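PDB 2HEK: HD domain-containing protein from Aquifex aeolicus, which probably acts as a metal-dependent dGTPase-like hydrolase of the HD family, carrying zinc and binding GDP at sites far from it. Local coordinates for residues E67-K72 with S151-G156; S296-R301 with Y352-D357; G178-D183 with Y214-Q219; S262-R267 with E275-R280. All coordinates share one frame; numbering follows the deposited sequence.

Contact 1 (E67-K72 with S151-G156)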
# COMPACT_ATOMS: atom_id res chain seq x y z
N GLU A 67 7.13 2.49 24.49
CA GLU A 67 7.47 3.87 24.09
C GLU A 67 6.29 4.85 24.17
O GLU A 67 6.44 5.97 24.70
CB GLU A 67 8.15 3.90 22.70
CG GLU A 67 9.54 3.27 22.71
CD GLU A 67 10.16 3.01 21.31
OE1 GLU A 67 9.52 3.28 20.27
OE2 GLU A 67 11.33 2.51 21.28
N SER A 68 5.13 4.45 23.66
CA SER A 68 3.94 5.30 23.71
C SER A 68 3.45 5.49 25.15
O SER A 68 3.01 6.58 25.53
CB SER A 68 2.81 4.72 22.85
OG SER A 68 1.56 5.34 23.13
N LEU A 69 3.52 4.42 25.94
CA LEU A 69 2.99 4.46 27.29
C LEU A 69 4.01 4.90 28.35
O LEU A 69 3.64 5.05 29.53
CB LEU A 69 2.39 3.11 27.66
CG LEU A 69 1.16 2.62 26.90
CD1 LEU A 69 0.75 1.28 27.50
CD2 LEU A 69 0.00 3.62 26.96
N LYS A 70 5.26 5.10 27.95
CA LYS A 70 6.35 5.54 28.84
C LYS A 70 6.54 4.58 30.01
O LYS A 70 6.63 4.99 31.19
CB LYS A 70 6.10 6.97 29.34
CG LYS A 70 6.29 8.04 28.27
CD LYS A 70 6.24 9.44 28.88
CE LYS A 70 4.81 9.96 28.97
NZ LYS A 70 4.35 10.45 27.62
N VAL A 71 6.59 3.30 29.67
CA VAL A 71 6.70 2.21 30.62
C VAL A 71 8.15 2.14 31.13
O VAL A 71 9.09 2.16 30.34
CB VAL A 71 6.25 0.87 29.97
CG1 VAL A 71 6.76 -0.33 30.75
CG2 VAL A 71 4.74 0.84 29.86
N LYS A 72 8.29 2.08 32.45
CA LYS A 72 9.59 2.01 33.13
C LYS A 72 10.32 0.71 32.78
O LYS A 72 11.46 0.72 32.30
CB LYS A 72 9.34 2.11 34.65
CG LYS A 72 10.56 2.32 35.53
CD LYS A 72 10.11 2.73 36.96
CE LYS A 72 11.25 2.58 37.99
NZ LYS A 72 10.91 3.12 39.36
N SER A 151 1.50 -7.23 31.88
CA SER A 151 0.90 -8.39 31.24
C SER A 151 -0.17 -7.97 30.21
O SER A 151 -0.27 -8.59 29.15
CB SER A 151 0.27 -9.30 32.27
OG SER A 151 -0.10 -10.51 31.65
N GLU A 152 -0.93 -6.91 30.53
CA GLU A 152 -1.94 -6.33 29.61
C GLU A 152 -1.30 -5.84 28.31
O GLU A 152 -1.91 -5.95 27.24
CB GLU A 152 -2.65 -5.13 30.26
CG GLU A 152 -3.73 -5.51 31.24
CD GLU A 152 -4.45 -4.31 31.90
OE1 GLU A 152 -4.17 -3.12 31.59
OE2 GLU A 152 -5.30 -4.58 32.77
N ILE A 153 -0.09 -5.31 28.41
CA ILE A 153 0.62 -4.81 27.24
C ILE A 153 0.82 -5.92 26.19
O ILE A 153 0.72 -5.68 24.99
CB ILE A 153 1.94 -4.10 27.61
CG1 ILE A 153 1.64 -2.78 28.35
CG2 ILE A 153 2.87 -3.90 26.34
CD1 ILE A 153 2.90 -2.05 28.91
N ILE A 154 1.03 -7.14 26.66
CA ILE A 154 1.24 -8.29 25.79
C ILE A 154 -0.02 -9.09 25.46
O ILE A 154 -0.24 -9.41 24.29
CB ILE A 154 2.30 -9.25 26.35
CG1 ILE A 154 3.66 -8.56 26.47
CG2 ILE A 154 2.47 -10.50 25.41
CD1 ILE A 154 4.54 -9.33 27.45
N THR A 155 -0.86 -9.38 26.48
CA THR A 155 -1.90 -10.40 26.38
C THR A 155 -3.31 -9.79 26.40
O THR A 155 -4.30 -10.52 26.27
CB THR A 155 -1.81 -11.41 27.58
OG1 THR A 155 -1.98 -10.69 28.79
CG2 THR A 155 -0.40 -12.14 27.64
N GLY A 156 -3.42 -8.47 26.55
CA GLY A 156 -4.73 -7.81 26.61
C GLY A 156 -5.45 -7.81 25.27
O GLY A 156 -4.95 -8.35 24.28

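Contact 2 (S296-R301 with Y352-D357)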
# COMPACT_ATOMS: atom_id res chain seq x y z
N SER A 296 -29.04 -28.43 15.18
CA SER A 296 -29.50 -29.48 16.10
C SER A 296 -30.40 -30.50 15.41
O SER A 296 -30.27 -31.71 15.65
CB SER A 296 -30.25 -28.89 17.30
OG SER A 296 -29.47 -27.92 17.98
N GLU A 297 -31.30 -30.01 14.57
CA GLU A 297 -32.23 -30.87 13.84
C GLU A 297 -31.56 -31.70 12.73
O GLU A 297 -31.94 -32.85 12.51
CB GLU A 297 -33.35 -30.04 13.21
CG GLU A 297 -34.49 -30.87 12.64
CD GLU A 297 -35.32 -31.54 13.72
OE1 GLU A 297 -35.00 -31.35 14.91
OE2 GLU A 297 -36.29 -32.24 13.37
N THR A 298 -30.58 -31.12 12.04
CA THR A 298 -29.86 -31.86 11.01
C THR A 298 -28.98 -32.92 11.68
O THR A 298 -28.94 -34.07 11.24
CB THR A 298 -29.06 -30.91 10.07
OG1 THR A 298 -29.95 -29.92 9.56
CG2 THR A 298 -28.46 -31.66 8.89
N LYS A 299 -28.34 -32.56 12.78
CA LYS A 299 -27.54 -33.51 13.55
C LYS A 299 -28.36 -34.74 13.95
O LYS A 299 -27.87 -35.88 13.90
CB LYS A 299 -26.97 -32.84 14.79
CG LYS A 299 -26.26 -33.81 15.71
CD LYS A 299 -25.49 -33.08 16.79
CE LYS A 299 -25.07 -34.03 17.90
NZ LYS A 299 -24.17 -33.33 18.88
N GLU A 300 -29.61 -34.52 14.35
CA GLU A 300 -30.50 -35.61 14.77
C GLU A 300 -30.88 -36.55 13.63
O GLU A 300 -30.62 -37.74 13.71
CB GLU A 300 -31.73 -35.06 15.49
CG GLU A 300 -31.41 -34.60 16.91
CD GLU A 300 -32.55 -34.83 17.89
OE1 GLU A 300 -33.41 -35.72 17.65
OE2 GLU A 300 -32.58 -34.11 18.92
N ARG A 301 -31.46 -36.01 12.57
CA ARG A 301 -31.83 -36.78 11.39
C ARG A 301 -30.64 -37.54 10.82
O ARG A 301 -30.78 -38.68 10.35
CB ARG A 301 -32.44 -35.87 10.32
CG ARG A 301 -32.53 -36.47 8.91
CD ARG A 301 -33.68 -37.50 8.73
NE ARG A 301 -35.01 -36.88 8.73
CZ ARG A 301 -36.14 -37.52 8.97
NH1 ARG A 301 -36.13 -38.83 9.24
NH2 ARG A 301 -37.30 -36.87 8.96
N TYR A 352 -22.22 -23.07 13.00
CA TYR A 352 -22.35 -24.50 13.33
C TYR A 352 -22.12 -25.26 12.06
O TYR A 352 -22.71 -24.95 11.04
CB TYR A 352 -23.76 -24.81 13.91
CG TYR A 352 -24.10 -23.81 14.97
CD1 TYR A 352 -24.88 -22.70 14.66
CD2 TYR A 352 -23.57 -23.92 16.25
CE1 TYR A 352 -25.16 -21.75 15.63
CE2 TYR A 352 -23.81 -22.97 17.20
CZ TYR A 352 -24.63 -21.90 16.88
OH TYR A 352 -24.88 -20.95 17.82
N ARG A 353 -21.22 -26.22 12.11
CA ARG A 353 -20.88 -26.94 10.90
C ARG A 353 -21.10 -28.43 11.08
O ARG A 353 -20.83 -28.96 12.15
CB ARG A 353 -19.41 -26.69 10.47
CG ARG A 353 -19.27 -25.47 9.54
CD ARG A 353 -19.35 -24.17 10.30
NE ARG A 353 -18.98 -23.06 9.40
CZ ARG A 353 -17.77 -22.47 9.39
NH1 ARG A 353 -16.81 -22.85 10.25
NH2 ARG A 353 -17.55 -21.46 8.53
N ILE A 354 -21.55 -29.09 10.03
CA ILE A 354 -21.58 -30.57 10.02
C ILE A 354 -20.77 -31.04 8.83
O ILE A 354 -20.95 -30.56 7.71
CB ILE A 354 -23.03 -31.16 9.95
CG1 ILE A 354 -23.87 -30.68 11.13
CG2 ILE A 354 -22.99 -32.71 9.95
CD1 ILE A 354 -25.37 -31.06 11.03
N TYR A 355 -19.86 -31.96 9.08
CA TYR A 355 -19.00 -32.50 8.05
C TYR A 355 -19.25 -34.00 7.93
O TYR A 355 -19.44 -34.66 8.95
CB TYR A 355 -17.55 -32.34 8.49
CG TYR A 355 -17.10 -30.90 8.69
CD1 TYR A 355 -17.08 -30.34 9.96
CD2 TYR A 355 -16.70 -30.10 7.60
CE1 TYR A 355 -16.64 -29.01 10.18
CE2 TYR A 355 -16.25 -28.77 7.81
CZ TYR A 355 -16.24 -28.24 9.10
OH TYR A 355 -15.82 -26.95 9.34
N VAL A 356 -19.19 -34.53 6.71
CA VAL A 356 -19.33 -35.98 6.50
C VAL A 356 -18.25 -36.57 5.61
O VAL A 356 -17.76 -35.92 4.68
CB VAL A 356 -20.72 -36.34 5.90
CG1 VAL A 356 -21.82 -35.91 6.82
CG2 VAL A 356 -20.91 -35.67 4.56
N ASP A 357 -17.87 -37.81 5.91
CA ASP A 357 -17.01 -38.62 5.04
C ASP A 357 -17.36 -38.35 3.58
O ASP A 357 -18.53 -38.38 3.20
CB ASP A 357 -17.21 -40.10 5.37
CG ASP A 357 -16.18 -41.00 4.70
OD1 ASP A 357 -15.45 -41.71 5.45
OD2 ASP A 357 -16.10 -41.00 3.45

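Contact 3 (G178-D183 with Y214-Q219)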
# COMPACT_ATOMS: atom_id res chain seq x y z
N GLY A 178 -9.71 -6.26 6.24
CA GLY A 178 -9.42 -5.36 7.38
C GLY A 178 -8.39 -4.27 7.00
O GLY A 178 -7.71 -4.38 5.96
N PHE A 179 -8.28 -3.23 7.84
CA PHE A 179 -7.09 -2.38 7.84
C PHE A 179 -6.24 -2.83 9.03
O PHE A 179 -6.66 -2.74 10.14
CB PHE A 179 -7.44 -0.87 7.92
CG PHE A 179 -6.22 0.05 7.92
CD1 PHE A 179 -5.33 0.07 6.85
CD2 PHE A 179 -5.96 0.88 9.01
CE1 PHE A 179 -4.18 0.92 6.84
CE2 PHE A 179 -4.81 1.74 9.02
CZ PHE A 179 -3.93 1.76 7.93
N PHE A 180 -5.01 -3.26 8.82
CA PHE A 180 -4.25 -3.86 9.89
C PHE A 180 -2.98 -3.11 10.44
O PHE A 180 -2.08 -3.74 11.06
CB PHE A 180 -3.91 -5.29 9.46
CG PHE A 180 -5.14 -6.16 9.16
CD1 PHE A 180 -5.75 -6.18 7.90
CD2 PHE A 180 -5.68 -6.96 10.16
CE1 PHE A 180 -6.87 -7.03 7.63
CE2 PHE A 180 -6.80 -7.79 9.89
CZ PHE A 180 -7.40 -7.82 8.64
N ASP A 181 -2.93 -1.79 10.26
CA ASP A 181 -1.79 -1.01 10.68
C ASP A 181 -2.22 -0.28 11.95
O ASP A 181 -3.01 0.68 11.90
CB ASP A 181 -1.34 -0.04 9.57
CG ASP A 181 -0.19 0.92 10.01
OD1 ASP A 181 0.04 1.15 11.22
OD2 ASP A 181 0.47 1.48 9.09
N TYR A 182 -1.69 -0.76 13.09
CA TYR A 182 -2.13 -0.26 14.39
C TYR A 182 -1.21 0.83 15.00
O TYR A 182 -1.24 1.07 16.17
CB TYR A 182 -2.43 -1.43 15.34
CG TYR A 182 -3.29 -2.59 14.76
CD1 TYR A 182 -2.82 -3.91 14.83
CD2 TYR A 182 -4.52 -2.37 14.12
CE1 TYR A 182 -3.55 -4.97 14.29
CE2 TYR A 182 -5.25 -3.44 13.56
CZ TYR A 182 -4.75 -4.74 13.68
OH TYR A 182 -5.44 -5.85 13.19
N ASP A 183 -0.43 1.53 14.18
CA ASP A 183 0.41 2.64 14.63
C ASP A 183 -0.44 3.73 15.30
O ASP A 183 -0.12 4.20 16.39
CB ASP A 183 1.11 3.22 13.42
CG ASP A 183 2.28 4.07 13.78
OD1 ASP A 183 2.07 5.28 14.09
OD2 ASP A 183 3.42 3.52 13.72
N TYR A 214 -12.69 -9.15 13.53
CA TYR A 214 -13.87 -9.88 13.00
C TYR A 214 -13.54 -10.50 11.63
O TYR A 214 -13.84 -11.67 11.38
CB TYR A 214 -15.08 -8.94 12.83
CG TYR A 214 -16.18 -9.50 11.98
CD1 TYR A 214 -17.21 -10.28 12.55
CD2 TYR A 214 -16.24 -9.21 10.60
CE1 TYR A 214 -18.28 -10.78 11.74
CE2 TYR A 214 -17.27 -9.69 9.81
CZ TYR A 214 -18.29 -10.48 10.36
OH TYR A 214 -19.30 -10.94 9.51
N PHE A 215 -12.96 -9.72 10.73
CA PHE A 215 -12.61 -10.28 9.41
C PHE A 215 -11.66 -11.47 9.47
O PHE A 215 -11.86 -12.46 8.76
CB PHE A 215 -12.06 -9.20 8.49
CG PHE A 215 -13.12 -8.33 7.88
CD1 PHE A 215 -13.12 -6.96 8.09
CD2 PHE A 215 -14.12 -8.90 7.07
CE1 PHE A 215 -14.12 -6.12 7.48
CE2 PHE A 215 -15.11 -8.10 6.48
CZ PHE A 215 -15.11 -6.69 6.71
N MET A 216 -10.63 -11.40 10.30
CA MET A 216 -9.72 -12.53 10.40
C MET A 216 -10.44 -13.80 10.87
O MET A 216 -10.15 -14.89 10.37
CB MET A 216 -8.51 -12.23 11.29
CG MET A 216 -7.57 -11.16 10.67
SD MET A 216 -7.01 -11.63 8.98
CE MET A 216 -6.17 -13.16 9.27
N TYR A 217 -11.36 -13.66 11.83
CA TYR A 217 -12.14 -14.82 12.30
C TYR A 217 -13.04 -15.41 11.24
O TYR A 217 -13.02 -16.62 11.01
CB TYR A 217 -12.94 -14.49 13.59
CG TYR A 217 -12.06 -14.70 14.77
CD1 TYR A 217 -11.24 -13.67 15.22
CD2 TYR A 217 -11.95 -15.96 15.35
CE1 TYR A 217 -10.34 -13.88 16.25
CE2 TYR A 217 -11.06 -16.18 16.40
CZ TYR A 217 -10.27 -15.13 16.85
OH TYR A 217 -9.39 -15.33 17.90
N VAL A 218 -13.82 -14.56 10.56
CA VAL A 218 -14.75 -15.10 9.57
C VAL A 218 -14.04 -15.63 8.33
O VAL A 218 -14.44 -16.66 7.76
CB VAL A 218 -15.92 -14.15 9.20
CG1 VAL A 218 -16.77 -13.92 10.44
CG2 VAL A 218 -15.43 -12.83 8.59
N GLN A 219 -12.97 -14.95 7.92
CA GLN A 219 -12.32 -15.32 6.65
C GLN A 219 -11.35 -16.49 6.84
O GLN A 219 -11.26 -17.39 5.98
CB GLN A 219 -11.67 -14.09 5.99
CG GLN A 219 -10.85 -14.34 4.69
CD GLN A 219 -11.73 -14.39 3.42
OE1 GLN A 219 -12.96 -14.50 3.50
NE2 GLN A 219 -11.09 -14.32 2.24

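Contact 4 (S262-R267 with E275-R280). With GDP (guanosine-5'-diphosphate), chain G.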
# COMPACT_ATOMS: atom_id res chain seq x y z
N SER A 262 6.14 -36.19 9.52
CA SER A 262 6.94 -37.37 9.17
C SER A 262 6.34 -38.63 9.79
O SER A 262 6.22 -39.65 9.12
CB SER A 262 8.39 -37.22 9.63
OG SER A 262 8.54 -37.57 11.00
N GLU A 263 5.97 -38.53 11.07
CA GLU A 263 5.35 -39.63 11.79
C GLU A 263 4.09 -40.12 11.08
O GLU A 263 3.67 -41.28 11.25
CB GLU A 263 5.00 -39.17 13.21
CG GLU A 263 6.18 -39.04 14.15
CD GLU A 263 6.79 -40.39 14.54
OE1 GLU A 263 6.50 -40.88 15.65
OE2 GLU A 263 7.56 -40.95 13.72
N LEU A 264 3.49 -39.25 10.28
CA LEU A 264 2.23 -39.50 9.61
C LEU A 264 2.49 -40.05 8.21
O LEU A 264 1.97 -41.10 7.86
CB LEU A 264 1.46 -38.18 9.51
CG LEU A 264 0.02 -38.09 9.01
CD1 LEU A 264 -0.91 -38.79 9.95
CD2 LEU A 264 -0.37 -36.63 8.90
N PHE A 265 3.32 -39.32 7.46
CA PHE A 265 3.70 -39.63 6.07
C PHE A 265 4.33 -41.02 5.90
O PHE A 265 4.38 -41.54 4.78
CB PHE A 265 4.69 -38.59 5.55
CG PHE A 265 4.96 -38.69 4.07
CD1 PHE A 265 4.18 -37.99 3.17
CD2 PHE A 265 5.99 -39.49 3.59
CE1 PHE A 265 4.42 -38.08 1.81
CE2 PHE A 265 6.23 -39.58 2.23
CZ PHE A 265 5.44 -38.88 1.34
N LYS A 266 4.81 -41.59 7.00
CA LYS A 266 5.62 -42.81 6.97
C LYS A 266 4.91 -44.06 7.48
O LYS A 266 4.94 -45.12 6.83
CB LYS A 266 6.94 -42.60 7.73
CG LYS A 266 8.02 -41.90 6.91
CD LYS A 266 9.10 -41.25 7.77
CE LYS A 266 10.18 -40.58 6.91
NZ LYS A 266 9.66 -39.46 6.07
N ARG A 267 4.28 -43.95 8.65
CA ARG A 267 3.63 -45.10 9.28
C ARG A 267 2.32 -45.49 8.56
O ARG A 267 1.47 -44.64 8.26
CB ARG A 267 3.41 -44.84 10.77
CG ARG A 267 4.71 -44.59 11.54
CD ARG A 267 4.44 -44.28 13.01
NE ARG A 267 5.67 -44.18 13.79
CZ ARG A 267 5.75 -43.73 15.05
NH1 ARG A 267 4.66 -43.32 15.69
NH2 ARG A 267 6.93 -43.69 15.66
N GLU A 275 -4.47 -39.45 4.67
CA GLU A 275 -5.33 -39.15 3.53
C GLU A 275 -6.26 -37.95 3.77
O GLU A 275 -6.41 -37.09 2.89
CB GLU A 275 -6.13 -40.38 3.15
CG GLU A 275 -5.22 -41.48 2.57
CD GLU A 275 -5.95 -42.74 2.18
OE1 GLU A 275 -7.21 -42.72 2.13
OE2 GLU A 275 -5.26 -43.77 1.92
N ARG A 276 -6.85 -37.91 4.95
CA ARG A 276 -7.81 -36.85 5.35
C ARG A 276 -7.15 -35.48 5.43
O ARG A 276 -7.78 -34.45 5.16
CB ARG A 276 -8.41 -37.19 6.72
CG ARG A 276 -9.41 -38.34 6.65
CD ARG A 276 -9.77 -38.88 8.03
NE ARG A 276 -10.78 -39.94 7.91
CZ ARG A 276 -11.49 -40.46 8.91
NH1 ARG A 276 -11.35 -40.02 10.15
NH2 ARG A 276 -12.37 -41.43 8.64
N ILE A 277 -5.88 -35.47 5.83
CA ILE A 277 -5.17 -34.21 6.04
C ILE A 277 -4.40 -33.77 4.79
O ILE A 277 -4.46 -32.61 4.42
CB ILE A 277 -4.21 -34.27 7.21
CG1 ILE A 277 -4.97 -34.54 8.52
CG2 ILE A 277 -3.41 -32.93 7.31
CD1 ILE A 277 -4.08 -34.99 9.67
N PHE A 278 -3.68 -34.71 4.17
CA PHE A 278 -2.72 -34.35 3.11
C PHE A 278 -3.09 -34.76 1.69
O PHE A 278 -2.49 -34.26 0.73
CB PHE A 278 -1.33 -34.88 3.48
CG PHE A 278 -0.69 -34.13 4.60
CD1 PHE A 278 -0.34 -34.77 5.77
CD2 PHE A 278 -0.45 -32.74 4.48
CE1 PHE A 278 0.26 -34.08 6.81
CE2 PHE A 278 0.13 -32.04 5.51
CZ PHE A 278 0.49 -32.71 6.68
N GLN A 279 -4.09 -35.62 1.53
CA GLN A 279 -4.52 -36.04 0.19
C GLN A 279 -5.89 -35.52 -0.22
O GLN A 279 -6.59 -36.13 -1.00
CB GLN A 279 -4.59 -37.55 0.09
CG GLN A 279 -3.23 -38.26 0.05
CD GLN A 279 -3.35 -39.71 -0.38
OE1 GLN A 279 -4.45 -40.20 -0.66
NE2 GLN A 279 -2.37 -40.58 -0.50
N ARG A 280 -6.31 -34.40 0.35
CA ARG A 280 -7.60 -33.73 0.07
C ARG A 280 -8.83 -34.63 0.22
O ARG A 280 -9.80 -34.47 -0.50
CB ARG A 280 -7.54 -33.11 -1.33
CG ARG A 280 -8.05 -31.65 -1.39
CD ARG A 280 -7.00 -30.59 -1.08
NE ARG A 280 -7.58 -29.30 -0.74
CZ ARG A 280 -7.01 -28.41 0.06
NH1 ARG A 280 -5.83 -28.67 0.62
NH2 ARG A 280 -7.61 -27.25 0.31
PB GDP G . -14.01 -27.70 -0.92
O1B GDP G . -14.75 -26.63 -0.12
O2B GDP G . -14.79 -29.01 -0.94
O3B GDP G . -13.82 -27.22 -2.36
O3A GDP G . -12.58 -28.00 -0.22
PA GDP G . -11.17 -28.12 -0.98
O1A GDP G . -11.27 -28.37 -2.46
O2A GDP G . -10.35 -29.21 -0.34
O5' GDP G . -10.40 -26.72 -0.72
C5' GDP G . -11.03 -25.49 -0.42
C4' GDP G . -10.10 -24.29 -0.69
O4' GDP G . -8.70 -24.57 -0.56
C3' GDP G . -10.29 -23.74 -2.08
O3' GDP G . -10.45 -22.31 -1.87
C2' GDP G . -8.94 -23.94 -2.70
O2' GDP G . -8.74 -22.83 -3.55
C1' GDP G . -7.96 -23.87 -1.56
N9 GDP G . -6.74 -24.67 -1.76
C8 GDP G . -5.51 -24.37 -1.32
N7 GDP G . -4.62 -25.34 -1.62
C5 GDP G . -5.31 -26.29 -2.28
C6 GDP G . -4.97 -27.59 -2.90
O6 GDP G . -3.82 -27.97 -2.83
N1 GDP G . -5.95 -28.33 -3.46
C2 GDP G . -7.23 -27.90 -3.51
N2 GDP G . -8.16 -28.71 -4.12
N3 GDP G . -7.60 -26.70 -2.96
C4 GDP G . -6.70 -25.88 -2.35

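Contact 1 (E67-K72 with S151-G156)
Ser151 O, two residues before the Ile153 that meets Leu69 and Val71, is gripped twice by Thr155. Thr155 N donates to Ser151 O at 2.8 Å, an i+4 to i helical bond. The hydroxyl adds a second, from Thr155 OG1 to Ser151 O at 2.7 Å, coming from above the carbonyl plane, so the hydroxyl is satisfied within the last turn of its own helix. Glu152 O then accepts from Gly156 N at 3.0 Å, and the chain leaves helical geometry at that glycine. From this closing turn Ile153 reaches across to the other segment. Its CG1 stands anti to the carbonyl carbon (chi1 -69°) and the chain runs on extended, which carries CD1 across to the first segment. There CD1 meets Val71 CG2 at 3.6 Å, the two side chains lying alongside with their ends running opposite ways. Leu69 CD1 flanks the same methyl at 4.2 Å from Ile153 CD1. Both segments belong to the helical HD domain, and the contact ties the end of helix 51-69 to the end of helix 145-155. Lys70, with a positive phi of 58°, takes the chain out of the first helix, and Leu69 and Val71 to its two sides both turn toward Ile153. Beyond Ile153 the backbone of Ile154 is hydrogen-bonded to that of Asp161, a zinc ligand, and the side chain of Ile153 lies about 9 Å from that of Asp161. Leu69 also packs on Leu189 and Val191 of strand 189-192, while Ser68 OG is hydrogen-bonded to Ile186 O.

Contact 2 (S296-R301 with Y352-D357)
With CG1 anti to its carbonyl carbon (chi1 -59°) and CD1 extended beyond it, Ile354 sends one methyl straight from the sheet to the helix. Thr298 is turned to receive it: its OG1 lies beside the backbone N (chi1 -53°) and anti to the carbonyl carbon, which leaves CG2 anti to the backbone N and facing Ile354, while OG1 is turned back along its own helix to bond to Lys294 O. The two side chains cross obliquely. Ile354 CD1 rests against the branch point of the threonine, 3.8 Å from Thr298 CG2 and just as near to Thr298 CB. The same methyl presses on the helix backbone, with Lys299 N also 3.8 Å from Ile354 CD1. Lys299 adds the root of its side chain, Lys299 CB standing 4.5 Å from Ile354 CD1, while its extended chain leads away and its charged end makes a cation-pi contact with Phe313. Ile354 sits on the middle strand, 349-356, of a three-stranded antiparallel sheet. Strands 284-289 and 311-318 border it and run parallel to each other, and helix 292-305 connects them, a split beta-alpha-beta arrangement whose helix packs on one sheet face through this contact. Leu287 and Phe313 of the bordering strands flank the isoleucine. Between the segments themselves the touch is made by aliphatic carbons and the helix backbone at Lys299, so helix and strand are held here by shape and burial, with the threonine hydroxyl bonded to Lys294 O and the lysine charge directed to Phe313.

Contact 3 (G178-D183 with Y214-Q219)
Met216 is bent at its second torsion (chi2 -55°), and this turn lays its sulfur beside the ring of Phe180. Met216 SD stands 4.7 Å from the ring centroid of Phe180 in an oblique Met-aromatic contact, well off the ring normal. The methylene before it comes nearer still, with Met216 CG 3.5 Å from Phe180 CE2, while Met216 SD leans on Phe180 CZ at 3.8 Å. One end of the ring is thus touched by two consecutive atoms of one side chain. Next to this pair the loop backbone meets a second aromatic: Gly178 N lies 3.9 Å from Phe215 CD1. Having no side chain matters for Gly178, because Phe180 CZ occupies the space where a CB would be. Replacing Phe180 by a serine is likely to open a gap against helix 203-221 and to leave the sulfur of Met216 without its aromatic partner. The loop goes on to hold itself in shape. Asp181 OD1 accepts from Asp183 N at 3.0 Å, an Asx turn that leads into helix 183-187 with Tyr182 at the N-cap position. The ring of Tyr182 has Phe180 O over the centre of one face, and its hydroxyl is hydrogen-bonded to Ser212 OG on helix 203-221. Helix 160-173 also borders the contact, with Ala170 against Phe180 and Asp169 against Met216. Helix 203-221, which has a wider pi-type turn at 217-219, rests Tyr214 and Val218 on Ile349 of strand 349-356, and Phe215 packs on Glu207 of the second subunit.

Contact 4 (S262-R267 with E275-R280)
Leu264 meets Phe278 at the edge of its ring, near the ring plane, the two side chains set at a slant. One methyl does the work: Leu264 CD2 lies 3.4 Å from Phe278 CE1. The leucine CG, anti to the backbone N (chi1 -172°), directs the branch toward the second helix. Ile277 comes to the same ring from another direction, laying its CG2 over the centre of one face, and its other end is 4.1 Å away from the leucine, Ile277 CD1 to Leu264 CD2. Successive helices 257-266 and 271-278 of the HD-associated region are joined by this apolar cluster, which Phe236 of helix 224-240 and Phe270 extend around Leu264. Within the first segment, Arg267 NH2 forms a salt bridge to Glu263 OE1 at 2.8 Å, the carboxylate lying over the guanidinium face. Past the second helix, Arg280 grips GDP. Its guanidinium lies flat against the guanine, with GDP C4 over one face. Arg280 NH2 donates in the group's plane to GDP O5' at 3.0 Å and 172°, and also to Leu42 O, while the bond from Arg280 NE to GDP O2A, 2.8 Å, is bent and weak. A leucine here would probably cost the nucleotide the charged bonds to O5' and O2A and the base its flat cover. His282 and, from the third subunit, Lys3, Glu4, Asp24, Gln29 and Arg32 also bond the nucleotide.

Overall arrangement
Contact 4 is the most buried of the four; the other three are partly buried. Contact 1 belongs to the HD domain and joins two helix ends, opposite contacts 2 and 4 across the chain's centre. Strand 349-356 belongs to contact 2 and borders contact 3: the former packs a helix near its end, the latter sets helix 203-221 against its beginning. Helix 224-240 lies against both contact 2 and contact 4, whose nearest atoms are about 4 Å apart. Aliphatic carbons dominate contacts 1 and 2, contact 3 adds sulfur and aromatic rings, and contact 4 joins apolar packing to a charged grip on nucleotide.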